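Putative oxidoreductase (Gluconobacter oxydans, PDB 3WJ7) is a reductase of the short-chain dehydrogenase/reductase family, probably acting on aldehydes with a nicotinamide coenzyme held on its Rossmann fold. Local coordinates at residues A331-W334 and F335-G339. Residues are numbered along the deposited sequence; the frame is centred on the assembly and turned at random.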
ATOM      1  N   ALA A 331      15.468 -27.532  15.837  1.00 45.42           N
ATOM      2  CA  ALA A 331      15.558 -26.709  14.635  1.00 42.35           C
ATOM      3  C   ALA A 331      16.990 -26.706  14.076  1.00 43.48           C
ATOM      4  O   ALA A 331      17.195 -26.850  12.852  1.00 41.56           O
ATOM      5  CB  ALA A 331      15.061 -25.289  14.915  1.00 39.10           C
ATOM      6  N   ILE A 332      17.983 -26.577  14.963  1.00 43.96           N
ATOM      7  CA  ILE A 332      19.390 -26.644  14.537  1.00 45.04           C
ATOM      8  C   ILE A 332      19.773 -28.059  14.107  1.00 46.86           C
ATOM      9  O   ILE A 332      20.413 -28.224  13.074  1.00 51.10           O
ATOM     10  CB  ILE A 332      20.358 -26.127  15.609  1.00 46.12           C
ATOM     11  CG1 ILE A 332      20.285 -24.617  15.682  1.00 45.17           C
ATOM     12  CG2 ILE A 332      21.789 -26.579  15.332  1.00 47.53           C
ATOM     13  CD1 ILE A 332      20.515 -24.078  17.067  1.00 49.02           C
ATOM     14  N   ALA A 333      19.344 -29.081  14.829  1.00 43.91           N
ATOM     15  CA  ALA A 333      19.751 -30.432  14.412  1.00 51.89           C
ATOM     16  C   ALA A 333      19.201 -30.687  13.007  1.00 50.66           C
ATOM     17  O   ALA A 333      19.883 -31.223  12.122  1.00 55.97           O
ATOM     18  CB  ALA A 333      19.288 -31.519  15.395  1.00 46.70           C
ATOM     19  N   TRP A 334      17.967 -30.275  12.793  1.00 47.54           N
ATOM     20  CA  TRP A 334      17.373 -30.433  11.488  1.00 46.06           C
ATOM     21  C   TRP A 334      18.130 -29.608  10.418  1.00 52.49           C
ATOM     22  O   TRP A 334      18.478 -30.137   9.352  1.00 57.11           O
ATOM     23  CB  TRP A 334      15.917 -30.073  11.544  1.00 40.19           C
ATOM     24  CG  TRP A 334      15.200 -30.525  10.384  1.00 42.35           C
ATOM     25  CD1 TRP A 334      14.541 -31.733  10.217  1.00 43.01           C
ATOM     26  CD2 TRP A 334      15.033 -29.807   9.170  1.00 42.96           C
ATOM     27  NE1 TRP A 334      13.979 -31.789   8.974  1.00 41.71           N
ATOM     28  CE2 TRP A 334      14.256 -30.621   8.309  1.00 43.79           C
ATOM     29  CE3 TRP A 334      15.471 -28.558   8.716  1.00 40.47           C
ATOM     30  CZ2 TRP A 334      13.902 -30.212   7.020  1.00 42.99           C
ATOM     31  CZ3 TRP A 334      15.111 -28.152   7.446  1.00 41.66           C
ATOM     32  CH2 TRP A 334      14.334 -28.972   6.613  1.00 41.81           C
ATOM     33  N   PHE A 335      18.418 -28.336  10.692  1.00 48.38           N
ATOM     34  CA  PHE A 335      19.185 -27.552   9.723  1.00 50.28           C
ATOM     35  C   PHE A 335      20.550 -28.179   9.331  1.00 54.11           C
ATOM     36  O   PHE A 335      20.963 -28.055   8.175  1.00 54.51           O
ATOM     37  CB  PHE A 335      19.418 -26.118  10.212  1.00 46.54           C
ATOM     38  CG  PHE A 335      18.176 -25.284  10.294  1.00 42.49           C
ATOM     39  CD1 PHE A 335      17.268 -25.236   9.238  1.00 39.44           C
ATOM     40  CD2 PHE A 335      17.943 -24.492  11.408  1.00 40.70           C
ATOM     41  CE1 PHE A 335      16.153 -24.433   9.311  1.00 37.89           C
ATOM     42  CE2 PHE A 335      16.796 -23.706  11.503  1.00 38.25           C
ATOM     43  CZ  PHE A 335      15.910 -23.669  10.449  1.00 39.85           C
ATOM     44  N   ARG A 336      21.239 -28.821  10.284  1.00 55.87           N
ATOM     45  CA  ARG A 336      22.567 -29.412  10.044  1.00 58.22           C
ATOM     46  C   ARG A 336      22.467 -30.637   9.124  1.00 59.59           C
ATOM     47  O   ARG A 336      23.161 -30.723   8.108  1.00 59.84           O
ATOM     48  CB  ARG A 336      23.223 -29.786  11.363  1.00 64.18           C
ATOM     49  CG  ARG A 336      24.750 -29.712  11.360  1.00 81.20           C
ATOM     50  CD  ARG A 336      25.279 -29.652  12.793  1.00 85.78           C
ATOM     51  NE  ARG A 336      26.139 -28.483  13.017  1.00 88.01           N
ATOM     52  CZ  ARG A 336      26.102 -27.709  14.104  1.00 83.98           C
ATOM     53  NH1 ARG A 336      25.237 -27.959  15.076  1.00 80.43           N
ATOM     54  NH2 ARG A 336      26.927 -26.671  14.215  1.00 82.35           N
ATOM     55  N   GLN A 337      21.565 -31.554   9.466  1.00 59.28           N
ATOM     56  CA  GLN A 337      21.286 -32.742   8.665  1.00 59.75           C
ATOM     57  C   GLN A 337      20.766 -32.446   7.275  1.00 58.19           C
ATOM     58  O   GLN A 337      20.908 -33.276   6.380  1.00 64.32           O
ATOM     59  CB  GLN A 337      20.251 -33.628   9.362  1.00 63.41           C
ATOM     60  CG  GLN A 337      20.688 -34.160  10.707  1.00 76.06           C
ATOM     61  CD  GLN A 337      19.523 -34.716  11.486  1.00 83.77           C
ATOM     62  OE1 GLN A 337      18.466 -34.989  10.917  1.00 86.90           O
ATOM     63  NE2 GLN A 337      19.700 -34.869  12.800  1.00 83.77           N
ATOM     64  N   HIS A 338      20.133 -31.297   7.080  1.00 56.20           N
ATOM     65  CA  HIS A 338      19.458 -31.052   5.808  1.00 55.63           C
ATOM     66  C   HIS A 338      20.216 -30.053   4.954  1.00 54.46           C
ATOM     67  O   HIS A 338      19.712 -29.550   3.965  1.00 58.75           O
ATOM     68  CB  HIS A 338      17.973 -30.730   6.032  1.00 58.02           C
ATOM     69  CG  HIS A 338      17.178 -31.925   6.477  1.00 62.61           C
ATOM     70  ND1 HIS A 338      16.306 -32.598   5.643  1.00 66.22           N
ATOM     71  CD2 HIS A 338      17.174 -32.608   7.649  1.00 64.29           C
ATOM     72  CE1 HIS A 338      15.781 -33.630   6.289  1.00 63.77           C
ATOM     73  NE2 HIS A 338      16.290 -33.657   7.509  1.00 68.62           N
ATOM     74  N   GLY A 339      21.454 -29.793   5.353  1.00 54.75           N
ATOM     75  CA  GLY A 339      22.382 -29.044   4.555  1.00 52.96           C
ATOM     76  C   GLY A 339      22.264 -27.554   4.698  1.00 58.83           C
ATOM     77  O   GLY A 339      22.957 -26.817   3.993  1.00 65.27           O
TER
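The last turn of the C-terminal helix 324-337 closes with a Schellman motif, and across that turn the rings of Trp334 and of His338, the residue just before the motif's glycine, lie together. The imidazole forms an offset stack on the five-membered ring of the indole, the two centroids 3.9 Å apart and the planes 11° from parallel. His338 CB sits above the six-membered ring, 4.0 Å from its centroid, as a CH-pi contact, so one side chain serves both halves of the indole. Trp334 can meet it because CG stands anti to the backbone N (chi1 -165°), which swings the indole toward the helix end. The broad indole suits this place because one face can take both the His338 ring and its CB while the rim meets Phe335, and an alanine here would probably leave the His338 ring without its stacking surface and free to turn. Phe335 meets the same indole differently: its CD1 lies at the indole edge, 3.8 Å from Trp334 CE3, with the six-membered rings inclined at 75°. Ala331, small enough to leave room for the phenyl ring, brings CB to 4.1 Å from Phe335 CE2. Beneath the side chains run the helical bonds: Arg336 N to Ile332 O at 3.0 Å and a nearly straight Gln337 N to Ala333 O at 3.2 Å, whereas His338 N reaches Trp334 O only weakly. Gly339, with its positive phi, a conformation glycine adopts easily, then ends the helix, and Arg340 N turns back to Phe335 O. On the buried side Ile332 rests on Ile199 and Phe335 on Leu200 of helix 194-203, while Trp334 touches Pro187 in the loop following strand 176-185 and Arg336 reaches Ala260 O, just beyond helix 249-259, through a weak hydrogen bond.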